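Local coordinates for protein laminin subunit ALPHA-1 (Mus musculus, PDB 2JD4) that forms the LG4-5 domain pair of the laminin alpha1 chain, a metal-binding part of this basement membrane protein that probably helps attach it to cell surfaces, at residues 78-82 / 94-100; 49-53 / 166-170; 285-289 / 300-304; 233-238 / 250-255; 26-30 / 162-166. The protein carries 4 engineered substitutions. All blocks are in the same frame, centred on the assembly; numbering follows the deposited sequence.

Interaction 1 (78-82 / 94-100); sequences EGRLH and VSHPALL
The contact of Gly79 to His82 with Ser95 to Leu100 is a hairpin pairing that carries on, past its last strand, as a loop folded back along its partner. Its regular part is brief. His82 and Ser95 form an antiparallel non-hydrogen-bonded pair, next to which His96 N donates to Leu81 O over 3.3 Å. Further along, the chain bows outward and returns at Leu100, whose N gives Gly79 O a nearly linear bond of 3.2 Å (171°). A water fills the bow. It accepts from Leu81 N and donates to His96 O and to Ala98 O, the latter at 2.6 Å, so three backbone groups with no direct strand partner here are still satisfied.

The hairpin belongs to a laminin G beta sandwich, and its two sides differ. Leu81 turns to the interior, where its CD1 comes unusually close, 3.2 Å, to CD2 of Leu100; the two side chains meet at about a right angle, and Met119 and Val121 of the facing sheet pack on Leu81. On the other side, polar contacts take over: His82 ND1 and Ser95 OG share a hydrogen bond of 3.0 Å at the ring's edge. Arg80, extended from CG to NE, reaches across the bow, and its NE donates to Pro97 O over 2.7 Å, though bent to 139° and tilted from the carbonyl plane. Leu99 can then lay CD1 over one face of the guanidinium, 3.6 Å from Arg80 NH1, because its CG stands opposite the backbone N (chi1 -166°).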
# COMPACT_ATOMS: atom_id res chain seq x y z
N GLU A 78 13.48 2.11 2.23
CA GLU A 78 14.02 2.48 0.93
C GLU A 78 14.33 1.23 0.13
O GLU A 78 15.33 1.17 -0.59
CB GLU A 78 15.27 3.35 1.09
CG GLU A 78 15.01 4.69 1.80
CD GLU A 78 16.26 5.55 1.92
OE1 GLU A 78 17.27 5.08 2.47
OE2 GLU A 78 16.22 6.72 1.47
N GLY A 79 13.48 0.22 0.28
CA GLY A 79 13.66 -1.02 -0.45
C GLY A 79 14.72 -1.98 0.08
O GLY A 79 14.93 -3.04 -0.51
N ARG A 80 15.38 -1.62 1.18
CA ARG A 80 16.42 -2.48 1.75
C ARG A 80 16.18 -2.89 3.20
O ARG A 80 15.49 -2.20 3.95
CB ARG A 80 17.79 -1.80 1.61
CG ARG A 80 18.24 -1.64 0.16
CD ARG A 80 19.70 -1.21 0.06
NE ARG A 80 20.21 -1.34 -1.30
CZ ARG A 80 19.82 -0.60 -2.33
NH1 ARG A 80 18.91 0.35 -2.17
NH2 ARG A 80 20.34 -0.81 -3.54
N LEU A 81 16.78 -4.01 3.59
CA LEU A 81 16.62 -4.58 4.93
C LEU A 81 17.56 -4.08 6.03
O LEU A 81 18.76 -3.90 5.81
CB LEU A 81 16.71 -6.10 4.85
CG LEU A 81 15.65 -6.79 3.98
CD1 LEU A 81 15.97 -8.28 3.83
CD2 LEU A 81 14.29 -6.59 4.62
N HIS A 82 16.99 -3.90 7.22
CA HIS A 82 17.72 -3.46 8.41
C HIS A 82 17.30 -4.34 9.60
O HIS A 82 16.11 -4.46 9.90
CB HIS A 82 17.40 -1.99 8.72
CG HIS A 82 17.75 -1.05 7.62
ND1 HIS A 82 19.02 -0.54 7.46
CD2 HIS A 82 17.01 -0.55 6.60
CE1 HIS A 82 19.05 0.23 6.38
NE2 HIS A 82 17.85 0.24 5.84
N VAL A 94 22.45 -4.05 11.84
CA VAL A 94 23.04 -4.67 10.66
C VAL A 94 22.19 -4.32 9.45
O VAL A 94 20.96 -4.28 9.54
CB VAL A 94 23.07 -6.22 10.77
CG1 VAL A 94 24.03 -6.78 9.74
CG2 VAL A 94 23.45 -6.65 12.18
N SER A 95 22.84 -4.06 8.32
CA SER A 95 22.13 -3.73 7.09
C SER A 95 22.60 -4.66 5.98
O SER A 95 23.68 -5.25 6.07
CB SER A 95 22.39 -2.28 6.69
OG SER A 95 21.86 -1.37 7.64
N HIS A 96 21.79 -4.79 4.94
CA HIS A 96 22.14 -5.63 3.80
C HIS A 96 21.85 -4.84 2.53
O HIS A 96 20.83 -4.15 2.44
CB HIS A 96 21.31 -6.92 3.83
CG HIS A 96 21.80 -7.97 2.89
ND1 HIS A 96 22.44 -9.12 3.31
CD2 HIS A 96 21.76 -8.05 1.54
CE1 HIS A 96 22.77 -9.85 2.26
NE2 HIS A 96 22.37 -9.22 1.17
N PRO A 97 22.74 -4.92 1.54
CA PRO A 97 22.62 -4.21 0.25
C PRO A 97 21.53 -4.67 -0.71
O PRO A 97 21.04 -3.88 -1.51
CB PRO A 97 24.01 -4.38 -0.35
CG PRO A 97 24.40 -5.74 0.12
CD PRO A 97 24.00 -5.68 1.59
N ALA A 98 21.14 -5.94 -0.64
CA ALA A 98 20.13 -6.48 -1.54
C ALA A 98 18.87 -5.63 -1.66
O ALA A 98 18.32 -5.17 -0.66
CB ALA A 98 19.75 -7.90 -1.11
N LEU A 99 18.43 -5.42 -2.90
CA LEU A 99 17.22 -4.67 -3.17
C LEU A 99 16.12 -5.74 -3.24
O LEU A 99 16.17 -6.63 -4.08
CB LEU A 99 17.34 -3.93 -4.51
CG LEU A 99 16.33 -2.83 -4.81
CD1 LEU A 99 16.46 -1.71 -3.79
CD2 LEU A 99 16.56 -2.29 -6.22
N LEU A 100 15.14 -5.66 -2.34
CA LEU A 100 14.09 -6.68 -2.30
C LEU A 100 12.77 -6.39 -3.00
O LEU A 100 12.00 -7.31 -3.26
CB LEU A 100 13.76 -7.03 -0.84
CG LEU A 100 14.70 -7.99 -0.10
CD1 LEU A 100 16.08 -7.35 0.12
CD2 LEU A 100 14.07 -8.34 1.22
O HOH W 1 18.47 -5.51 1.89

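Interaction 2 (49-53 / 166-170); sequences LSIRT and PACIG
Ser50 to Thr53 run antiparallel to Ala167 to Gly170, joining two distant parts of the chain within one sheet of the laminin G sandwich, and three kinds of interaction can be separated. Backbone bonds come first. Arg52 and Cys168 form a hydrogen-bonded pair, Cys168 N giving Arg52 O 3.0 Å and Arg52 N giving Cys168 O 3.2 Å. Gly170 N continues the pattern to Ser50 O, and Ser50 OG rests 3.5 Å from Gly170 CA.

Apolar contacts occupy the face of Ile51, Thr53, Ala167 and Ile169. Ile51 CG1 lies 4.0 Å from Ala167 CB and 4.4 Å from Ile169 CG1, while Ile60 and Val108 close over Ile51. Tighter than usual is the approach of Thr53 CB to Ala167 CB, 3.3 Å.

The polar side-chain bonds sit at the end and on the other face. With OG1 swung to the far side from its own N (chi1 -178°), Thr53 donates through OG1 to Pro166 O over 2.8 Å and also bonds Ala55 N, two partners that fix the hydroxyl's rotation. Opposite the apolar face, Cys168 is in disulfide linkage with Cys193, and the Arg52 guanidinium, passing obliquely near Cys168 CB, bonds Tyr194 O. Through the neighbouring residues Cys193 and Tyr194, one covalent and one polar link fasten both strands to the same later part of the chain, on the face away from the apolar packing.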
# COMPACT_ATOMS: atom_id res chain seq x y z
N LEU A 49 12.78 -16.63 6.92
CA LEU A 49 11.46 -16.48 6.32
C LEU A 49 11.60 -16.18 4.83
O LEU A 49 12.69 -15.92 4.35
CB LEU A 49 10.70 -15.35 7.02
CG LEU A 49 11.32 -13.95 7.05
CD1 LEU A 49 10.99 -13.21 5.76
CD2 LEU A 49 10.78 -13.18 8.24
N SER A 50 10.49 -16.26 4.10
CA SER A 50 10.50 -15.97 2.67
C SER A 50 9.57 -14.78 2.47
O SER A 50 8.51 -14.71 3.10
CB SER A 50 10.01 -17.17 1.85
OG SER A 50 8.68 -17.52 2.20
N ILE A 51 9.96 -13.84 1.62
CA ILE A 51 9.16 -12.65 1.40
C ILE A 51 9.10 -12.24 -0.06
O ILE A 51 10.02 -12.49 -0.84
CB ILE A 51 9.71 -11.49 2.26
CG1 ILE A 51 8.76 -10.29 2.23
CG2 ILE A 51 11.10 -11.11 1.78
CD1 ILE A 51 9.06 -9.26 3.31
N ARG A 52 7.99 -11.62 -0.44
CA ARG A 52 7.76 -11.14 -1.80
C ARG A 52 7.07 -9.79 -1.68
O ARG A 52 6.00 -9.69 -1.06
CB ARG A 52 6.86 -12.12 -2.55
CG ARG A 52 6.52 -11.67 -3.95
CD ARG A 52 5.02 -11.72 -4.14
NE ARG A 52 4.61 -12.93 -4.82
CZ ARG A 52 3.35 -13.32 -4.95
NH1 ARG A 52 2.37 -12.59 -4.43
NH2 ARG A 52 3.08 -14.43 -5.60
N THR A 53 7.64 -8.76 -2.30
CA THR A 53 7.07 -7.41 -2.17
C THR A 53 7.50 -6.40 -3.25
O THR A 53 8.51 -6.59 -3.93
CB THR A 53 7.46 -6.83 -0.80
OG1 THR A 53 6.89 -5.53 -0.63
CG2 THR A 53 8.98 -6.74 -0.68
N PRO A 166 3.75 -4.02 3.17
CA PRO A 166 2.85 -4.47 2.10
C PRO A 166 3.57 -5.61 1.38
O PRO A 166 4.26 -5.37 0.39
CB PRO A 166 2.70 -3.24 1.20
CG PRO A 166 3.08 -2.09 2.10
CD PRO A 166 4.24 -2.66 2.87
N ALA A 167 3.42 -6.83 1.88
CA ALA A 167 4.09 -7.97 1.27
C ALA A 167 3.45 -9.29 1.67
O ALA A 167 2.68 -9.35 2.63
CB ALA A 167 5.57 -7.98 1.68
N CYS A 168 3.80 -10.33 0.92
CA CYS A 168 3.32 -11.68 1.19
C CYS A 168 4.45 -12.38 1.92
O CYS A 168 5.61 -12.29 1.52
CB CYS A 168 3.04 -12.42 -0.12
SG CYS A 168 2.42 -14.11 0.16
N ILE A 169 4.12 -13.08 3.00
CA ILE A 169 5.13 -13.79 3.77
C ILE A 169 4.75 -15.26 3.87
O ILE A 169 3.62 -15.60 4.20
CB ILE A 169 5.29 -13.20 5.18
CG1 ILE A 169 5.71 -11.73 5.09
CG2 ILE A 169 6.35 -13.98 5.95
CD1 ILE A 169 5.85 -11.05 6.46
N GLY A 170 5.70 -16.14 3.58
CA GLY A 170 5.44 -17.56 3.65
C GLY A 170 5.72 -18.08 5.05
O GLY A 170 5.38 -17.43 6.04

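Interaction 3 (285-289 / 300-304); sequences WHTLQ and TVDGN
Two antiparallel pairs, Leu288 with Val301 (non-hydrogen-bonded) and Gln289 with Thr300 (hydrogen-bonded), set strand 286-293 against strand 296-301, after which a type I' turn from Val301 to Asn304 takes the second strand away into the next hairpin. Gln289 and Thr300 bond each other twice, Thr300 N to Gln289 O at 2.6 Å and Gln289 N to Thr300 O at 2.7 Å.

Where regular pairing stops, Asp302 takes over with its side chain. Its own N donates to Thr287 O, and its OD1, met nearly along the C-O direction, receives Thr287 N at 3.1 Å, so the carboxylate replaces a strand carbonyl. OD2 offers its syn lone pair to His286 ND1, 2.9 Å away; the ring and carboxylate planes stand 47° apart. The imidazole reaches this edge-on position with CG opposite its carbonyl carbon (chi1 -59°), and its NE2 bonds Asp282.

On the outer face Gln289 and Thr300 lie side by side, CB to CB at 3.8 Å. A water beside them accepts from Gln289 NE2 at 2.7 Å and from Gly303 N, and bonds Thr287 OG1. Leu288 and Val301 point the other way, Leu288 onto Leu226 and Phe228 and Val301 onto Tyr272. With an aspartate at each ring nitrogen, His286 would probably be drawn toward its protonated form, and the turn aspartate fastened to it serves histidine and backbone at once.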
# COMPACT_ATOMS: atom_id res chain seq x y z
N TRP A 285 -1.39 -0.83 -18.36
CA TRP A 285 -1.29 0.40 -17.57
C TRP A 285 -1.29 1.68 -18.41
O TRP A 285 -0.69 1.74 -19.48
CB TRP A 285 -0.04 0.36 -16.69
CG TRP A 285 -0.09 -0.67 -15.59
CD1 TRP A 285 0.45 -1.93 -15.61
CD2 TRP A 285 -0.72 -0.52 -14.31
NE1 TRP A 285 0.21 -2.57 -14.41
CE2 TRP A 285 -0.51 -1.73 -13.60
CE3 TRP A 285 -1.43 0.52 -13.69
CZ2 TRP A 285 -0.99 -1.93 -12.29
CZ3 TRP A 285 -1.91 0.32 -12.39
CH2 TRP A 285 -1.68 -0.89 -11.71
N HIS A 286 -1.98 2.69 -17.89
CA HIS A 286 -2.08 4.00 -18.54
C HIS A 286 -1.72 5.06 -17.52
O HIS A 286 -2.05 4.93 -16.34
CB HIS A 286 -3.51 4.21 -19.03
CG HIS A 286 -3.97 3.18 -20.00
ND1 HIS A 286 -3.56 3.16 -21.31
CD2 HIS A 286 -4.75 2.08 -19.83
CE1 HIS A 286 -4.07 2.09 -21.91
NE2 HIS A 286 -4.79 1.43 -21.03
N THR A 287 -1.03 6.10 -17.97
CA THR A 287 -0.66 7.18 -17.07
C THR A 287 -1.74 8.25 -17.15
O THR A 287 -2.37 8.43 -18.20
CB THR A 287 0.70 7.80 -17.44
OG1 THR A 287 0.64 8.37 -18.75
CG2 THR A 287 1.80 6.73 -17.40
N LEU A 288 -1.96 8.94 -16.04
CA LEU A 288 -2.97 9.99 -16.02
C LEU A 288 -2.48 11.18 -15.21
O LEU A 288 -1.98 11.04 -14.10
CB LEU A 288 -4.27 9.43 -15.43
CG LEU A 288 -5.53 10.30 -15.43
CD1 LEU A 288 -6.73 9.41 -15.11
CD2 LEU A 288 -5.41 11.42 -14.40
N GLN A 289 -2.63 12.37 -15.80
CA GLN A 289 -2.22 13.61 -15.16
C GLN A 289 -3.39 14.58 -15.25
O GLN A 289 -3.97 14.76 -16.31
CB GLN A 289 -1.02 14.21 -15.88
CG GLN A 289 0.21 13.32 -15.93
CD GLN A 289 1.28 13.87 -16.86
OE1 GLN A 289 1.76 14.99 -16.68
NE2 GLN A 289 1.66 13.08 -17.85
N THR A 300 -4.26 14.98 -18.91
CA THR A 300 -3.33 14.31 -19.80
C THR A 300 -3.36 12.80 -19.58
O THR A 300 -3.14 12.31 -18.47
CB THR A 300 -1.90 14.82 -19.55
OG1 THR A 300 -1.88 16.25 -19.63
CG2 THR A 300 -0.94 14.24 -20.58
N VAL A 301 -3.68 12.06 -20.65
CA VAL A 301 -3.74 10.60 -20.58
C VAL A 301 -2.76 10.02 -21.60
O VAL A 301 -2.85 10.33 -22.80
CB VAL A 301 -5.15 10.08 -20.89
CG1 VAL A 301 -5.18 8.56 -20.74
CG2 VAL A 301 -6.17 10.72 -19.95
N ASP A 302 -1.84 9.20 -21.12
CA ASP A 302 -0.82 8.60 -21.98
C ASP A 302 -0.11 9.65 -22.82
O ASP A 302 0.22 9.41 -23.98
CB ASP A 302 -1.44 7.53 -22.89
CG ASP A 302 -1.96 6.33 -22.11
OD1 ASP A 302 -1.38 6.01 -21.05
OD2 ASP A 302 -2.94 5.69 -22.57
N GLY A 303 0.12 10.82 -22.23
CA GLY A 303 0.80 11.89 -22.95
C GLY A 303 -0.08 12.83 -23.75
O GLY A 303 0.38 13.88 -24.19
N ASN A 304 -1.35 12.46 -23.94
CA ASN A 304 -2.29 13.27 -24.69
C ASN A 304 -2.99 14.27 -23.77
O ASN A 304 -3.67 13.87 -22.82
CB ASN A 304 -3.32 12.37 -25.37
CG ASN A 304 -2.68 11.29 -26.22
OD1 ASN A 304 -2.16 11.56 -27.30
ND2 ASN A 304 -2.69 10.06 -25.72
O HOH W 2 0.46 11.19 -19.30

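Interaction 4 (233-238 / 250-255); sequences KNGVLL and LEIVDG
Leu237 and Leu238 both turn their N-H to Leu250 O, each at 3.0 Å, and this doubled acceptance is a classic beta bulge in the hairpin of strands 235-241 and 247-253, whose joining loop carries Asp246, a ligand of a magnesium ion. Around the bulge the contact is tight. Leu250 N returns a bond to Leu238 O, and Gly235 pairs with Ile252 through two bonds of 2.8 Å, Gly235 N to Ile252 O and Ile252 N to Gly235 O. The extra residue turns the Leu237 side chain toward the partner strand, so that its CB comes 3.4 Å from Leu250 O and its CD1 3.9 Å from Ile252 CG1. Leu288, Phe228 and Phe344 help enclose these leucines and the isoleucine in the core of the second laminin G sandwich.

Toward Lys233 and Asp254 the packing slackens. Regular pairing ends, Gly255 N donates to Lys233 O (3.1 Å) at this end, and Asp254 is exposed to solvent, with Asn234 and Lys233 only partly covered. The Lys233 chain, bent in its outer half, has a weak bond to Ala277 O.

A polar exception is buried on the face shared by Val236 and Glu251. With CG held between its backbone N and carbonyl carbon (chi1 42°), Glu251 sends its carboxylate to Ser339, Ser340 N and His260. Such a set of donors would probably stabilise a buried negative charge on Glu251.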
# COMPACT_ATOMS: atom_id res chain seq x y z
N LYS A 233 -15.52 -0.48 -18.64
CA LYS A 233 -15.70 0.80 -19.31
C LYS A 233 -16.18 1.95 -18.43
O LYS A 233 -16.15 3.10 -18.85
CB LYS A 233 -16.66 0.63 -20.50
CG LYS A 233 -16.32 -0.55 -21.40
CD LYS A 233 -17.23 -0.64 -22.61
CE LYS A 233 -16.87 0.43 -23.63
NZ LYS A 233 -15.50 0.21 -24.16
N ASN A 234 -16.62 1.64 -17.21
CA ASN A 234 -17.10 2.69 -16.31
C ASN A 234 -16.57 2.53 -14.89
O ASN A 234 -16.59 1.44 -14.33
CB ASN A 234 -18.63 2.71 -16.28
CG ASN A 234 -19.24 2.91 -17.66
OD1 ASN A 234 -19.53 1.95 -18.36
ND2 ASN A 234 -19.40 4.17 -18.05
N GLY A 235 -16.09 3.63 -14.31
CA GLY A 235 -15.58 3.55 -12.96
C GLY A 235 -15.05 4.87 -12.44
O GLY A 235 -14.30 5.57 -13.12
N VAL A 236 -15.46 5.21 -11.22
CA VAL A 236 -15.01 6.43 -10.58
C VAL A 236 -13.57 6.23 -10.10
O VAL A 236 -13.24 5.18 -9.57
CB VAL A 236 -15.89 6.76 -9.35
CG1 VAL A 236 -15.29 7.94 -8.59
CG2 VAL A 236 -17.32 7.06 -9.79
N LEU A 237 -12.73 7.24 -10.30
CA LEU A 237 -11.34 7.14 -9.87
C LEU A 237 -11.08 7.96 -8.60
O LEU A 237 -10.55 7.44 -7.62
CB LEU A 237 -10.40 7.62 -10.99
CG LEU A 237 -10.34 6.73 -12.24
CD1 LEU A 237 -9.57 7.44 -13.36
CD2 LEU A 237 -9.66 5.40 -11.88
N LEU A 238 -11.48 9.23 -8.61
CA LEU A 238 -11.26 10.08 -7.46
C LEU A 238 -12.23 11.25 -7.36
O LEU A 238 -12.68 11.79 -8.37
CB LEU A 238 -9.81 10.59 -7.48
CG LEU A 238 -9.26 11.45 -6.34
CD1 LEU A 238 -7.75 11.21 -6.21
CD2 LEU A 238 -9.57 12.93 -6.59
N LEU A 250 -12.61 12.87 -10.91
CA LEU A 250 -11.92 12.18 -11.99
C LEU A 250 -12.65 10.84 -12.15
O LEU A 250 -12.79 10.09 -11.18
CB LEU A 250 -10.46 11.94 -11.61
CG LEU A 250 -9.41 11.78 -12.71
CD1 LEU A 250 -9.30 13.07 -13.50
CD2 LEU A 250 -8.06 11.42 -12.09
N GLU A 251 -13.12 10.54 -13.36
CA GLU A 251 -13.86 9.31 -13.59
C GLU A 251 -13.77 8.80 -15.02
O GLU A 251 -13.44 9.55 -15.95
CB GLU A 251 -15.34 9.52 -13.24
CG GLU A 251 -15.89 10.86 -13.71
CD GLU A 251 -17.39 11.03 -13.52
OE1 GLU A 251 -17.98 10.42 -12.60
OE2 GLU A 251 -18.00 11.80 -14.30
N ILE A 252 -14.06 7.51 -15.19
CA ILE A 252 -14.06 6.87 -16.50
C ILE A 252 -15.52 6.57 -16.82
O ILE A 252 -16.18 5.83 -16.10
CB ILE A 252 -13.27 5.53 -16.48
CG1 ILE A 252 -11.81 5.78 -16.09
CG2 ILE A 252 -13.34 4.87 -17.84
CD1 ILE A 252 -10.96 4.51 -16.06
N VAL A 253 -16.03 7.16 -17.90
CA VAL A 253 -17.42 6.95 -18.31
C VAL A 253 -17.46 6.59 -19.79
O VAL A 253 -17.08 7.39 -20.65
CB VAL A 253 -18.27 8.22 -18.07
CG1 VAL A 253 -19.70 8.00 -18.57
CG2 VAL A 253 -18.28 8.56 -16.59
N ASP A 254 -17.91 5.37 -20.09
CA ASP A 254 -18.01 4.88 -21.45
C ASP A 254 -16.69 4.92 -22.22
O ASP A 254 -16.65 5.30 -23.39
CB ASP A 254 -19.07 5.67 -22.22
CG ASP A 254 -20.45 5.52 -21.61
OD1 ASP A 254 -20.87 4.37 -21.35
OD2 ASP A 254 -21.12 6.55 -21.40
N GLY A 255 -15.61 4.53 -21.56
CA GLY A 255 -14.31 4.51 -22.21
C GLY A 255 -13.55 5.82 -22.26
O GLY A 255 -12.43 5.87 -22.75

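Interaction 5 (26-30 / 162-166); sequences LSQNS and THSIP
Ser164 meets the turn of Gln28 and Ser30 in a loop-to-loop contact made largely of polar groups, most of them accounted for. Its backbone N donates to Gln28 O at 3.0 Å, but the donor stands 44° above the carbonyl plane and so does not use a lone pair in it. A water lies 2.9 Å from Gln28 O and 2.8 Å from Thr162 O, bridging the loops, although it has more acceptors nearby than protons. The Ser164 hydroxyl is similarly contested. Swung to the far side of CB from its own N (chi1 177°), OG comes within 3.1 Å of Ser30 O and also bonds Gly147 O. One proton cannot fully serve both carbonyls, while Gly25 N bonds the same oxygen.

The acceptors of segment 26-30 lie on a tight turn. Ser27 to Ser30 form a type I beta turn, overlaid by an ST turn in which Asn29 N donates to Ser27 OG at 3.0 Å. The turn's own backbone bond, Ser30 N to Ser27 O, is weak; Ser27 N donates to Ser30 OG at 2.9 Å, and Ser30 OG has a further partner in Ala189 O. Both loops lead into sandwich strands of the first laminin G domain, 31-35 and 167-174.

Outside this polar core, the amide of Gln28, its chain bent at chi2, has its plane almost parallel to that of the His163 ring (6°) but is displaced from it, touching His163 CB with NE2 at 3.7 Å. His163 NE2 is satisfied by Ser57 OG. Gln28 also touches Asp363 and Arg366, from the late part of the chain, which places this edge at the seam between the two domains.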
# COMPACT_ATOMS: atom_id res chain seq x y z
N LEU A 26 -2.36 -4.46 4.14
CA LEU A 26 -3.68 -4.05 3.66
C LEU A 26 -4.14 -2.83 4.47
O LEU A 26 -4.83 -1.95 3.96
CB LEU A 26 -4.69 -5.20 3.78
CG LEU A 26 -4.39 -6.37 2.84
CD1 LEU A 26 -5.25 -7.55 3.25
CD2 LEU A 26 -4.65 -5.98 1.39
N SER A 27 -3.77 -2.80 5.75
CA SER A 27 -4.06 -1.67 6.61
C SER A 27 -2.71 -1.38 7.27
O SER A 27 -1.79 -2.19 7.18
CB SER A 27 -5.10 -2.01 7.68
OG SER A 27 -4.50 -2.65 8.79
N GLN A 28 -2.58 -0.23 7.93
CA GLN A 28 -1.32 0.10 8.58
C GLN A 28 -1.06 -0.83 9.77
O GLN A 28 0.06 -0.89 10.29
CB GLN A 28 -1.32 1.57 9.05
CG GLN A 28 -1.36 2.59 7.92
CD GLN A 28 -0.10 3.45 7.85
OE1 GLN A 28 0.17 4.26 8.74
NE2 GLN A 28 0.67 3.28 6.78
N ASN A 29 -2.08 -1.57 10.19
CA ASN A 29 -1.92 -2.49 11.32
C ASN A 29 -2.22 -3.96 11.05
O ASN A 29 -2.60 -4.71 11.95
CB ASN A 29 -2.74 -2.00 12.51
CG ASN A 29 -2.25 -0.68 13.06
OD1 ASN A 29 -1.19 -0.60 13.70
ND2 ASN A 29 -3.00 0.38 12.79
N SER A 30 -2.03 -4.39 9.80
CA SER A 30 -2.24 -5.79 9.48
C SER A 30 -1.12 -6.56 10.17
O SER A 30 0.04 -6.17 10.08
CB SER A 30 -2.13 -6.02 7.96
OG SER A 30 -3.06 -5.21 7.26
N THR A 162 7.01 1.71 11.67
CA THR A 162 6.24 0.81 12.51
C THR A 162 4.92 0.38 11.86
O THR A 162 4.13 -0.32 12.48
CB THR A 162 5.94 1.44 13.88
OG1 THR A 162 5.31 2.71 13.70
CG2 THR A 162 7.25 1.63 14.67
N HIS A 163 4.69 0.81 10.61
CA HIS A 163 3.48 0.42 9.89
C HIS A 163 3.67 -0.96 9.27
O HIS A 163 4.80 -1.43 9.14
CB HIS A 163 3.12 1.43 8.79
CG HIS A 163 4.24 1.73 7.84
ND1 HIS A 163 5.27 2.59 8.16
CD2 HIS A 163 4.51 1.28 6.59
CE1 HIS A 163 6.12 2.65 7.15
NE2 HIS A 163 5.68 1.86 6.19
N SER A 164 2.57 -1.61 8.90
CA SER A 164 2.61 -2.94 8.31
C SER A 164 3.25 -2.99 6.92
O SER A 164 2.96 -2.15 6.06
CB SER A 164 1.19 -3.50 8.24
OG SER A 164 1.18 -4.76 7.60
N ILE A 165 4.11 -3.98 6.70
CA ILE A 165 4.79 -4.15 5.41
C ILE A 165 3.82 -4.68 4.34
O ILE A 165 3.13 -5.67 4.57
CB ILE A 165 5.98 -5.16 5.54
CG1 ILE A 165 6.70 -5.34 4.20
CG2 ILE A 165 5.49 -6.51 6.02
CD1 ILE A 165 7.64 -4.22 3.85
N PRO A 166 3.75 -4.02 3.17
CA PRO A 166 2.85 -4.47 2.10
C PRO A 166 3.57 -5.61 1.38
O PRO A 166 4.26 -5.37 0.39
CB PRO A 166 2.70 -3.24 1.20
CG PRO A 166 3.08 -2.09 2.10
CD PRO A 166 4.24 -2.66 2.87
O HOH W 3 1.90 -1.94 12.20

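In the fold
Interactions 1, 2 and 5 belong to the first sandwich and interactions 3 and 4 to the second. Interaction 2 is buried; interaction 1, nested within its loop, touches it through Leu100 against Ile51 and Thr53, so the loop leaving the hairpin packs on strand 44-53 of the other sheet. Interaction 5 shares Pro166 with interaction 2 and is polar and water-linked where that one is strand-paired. In the second domain, interactions 3 and 4 meet through Leu288 with Leu237 and Leu250, although interaction 4 is largely core and interaction 3 is partly exposed and relies on a carboxylate and a water. The nearest atoms of interactions 2 and 3 are about 13 Å apart, in separate domains.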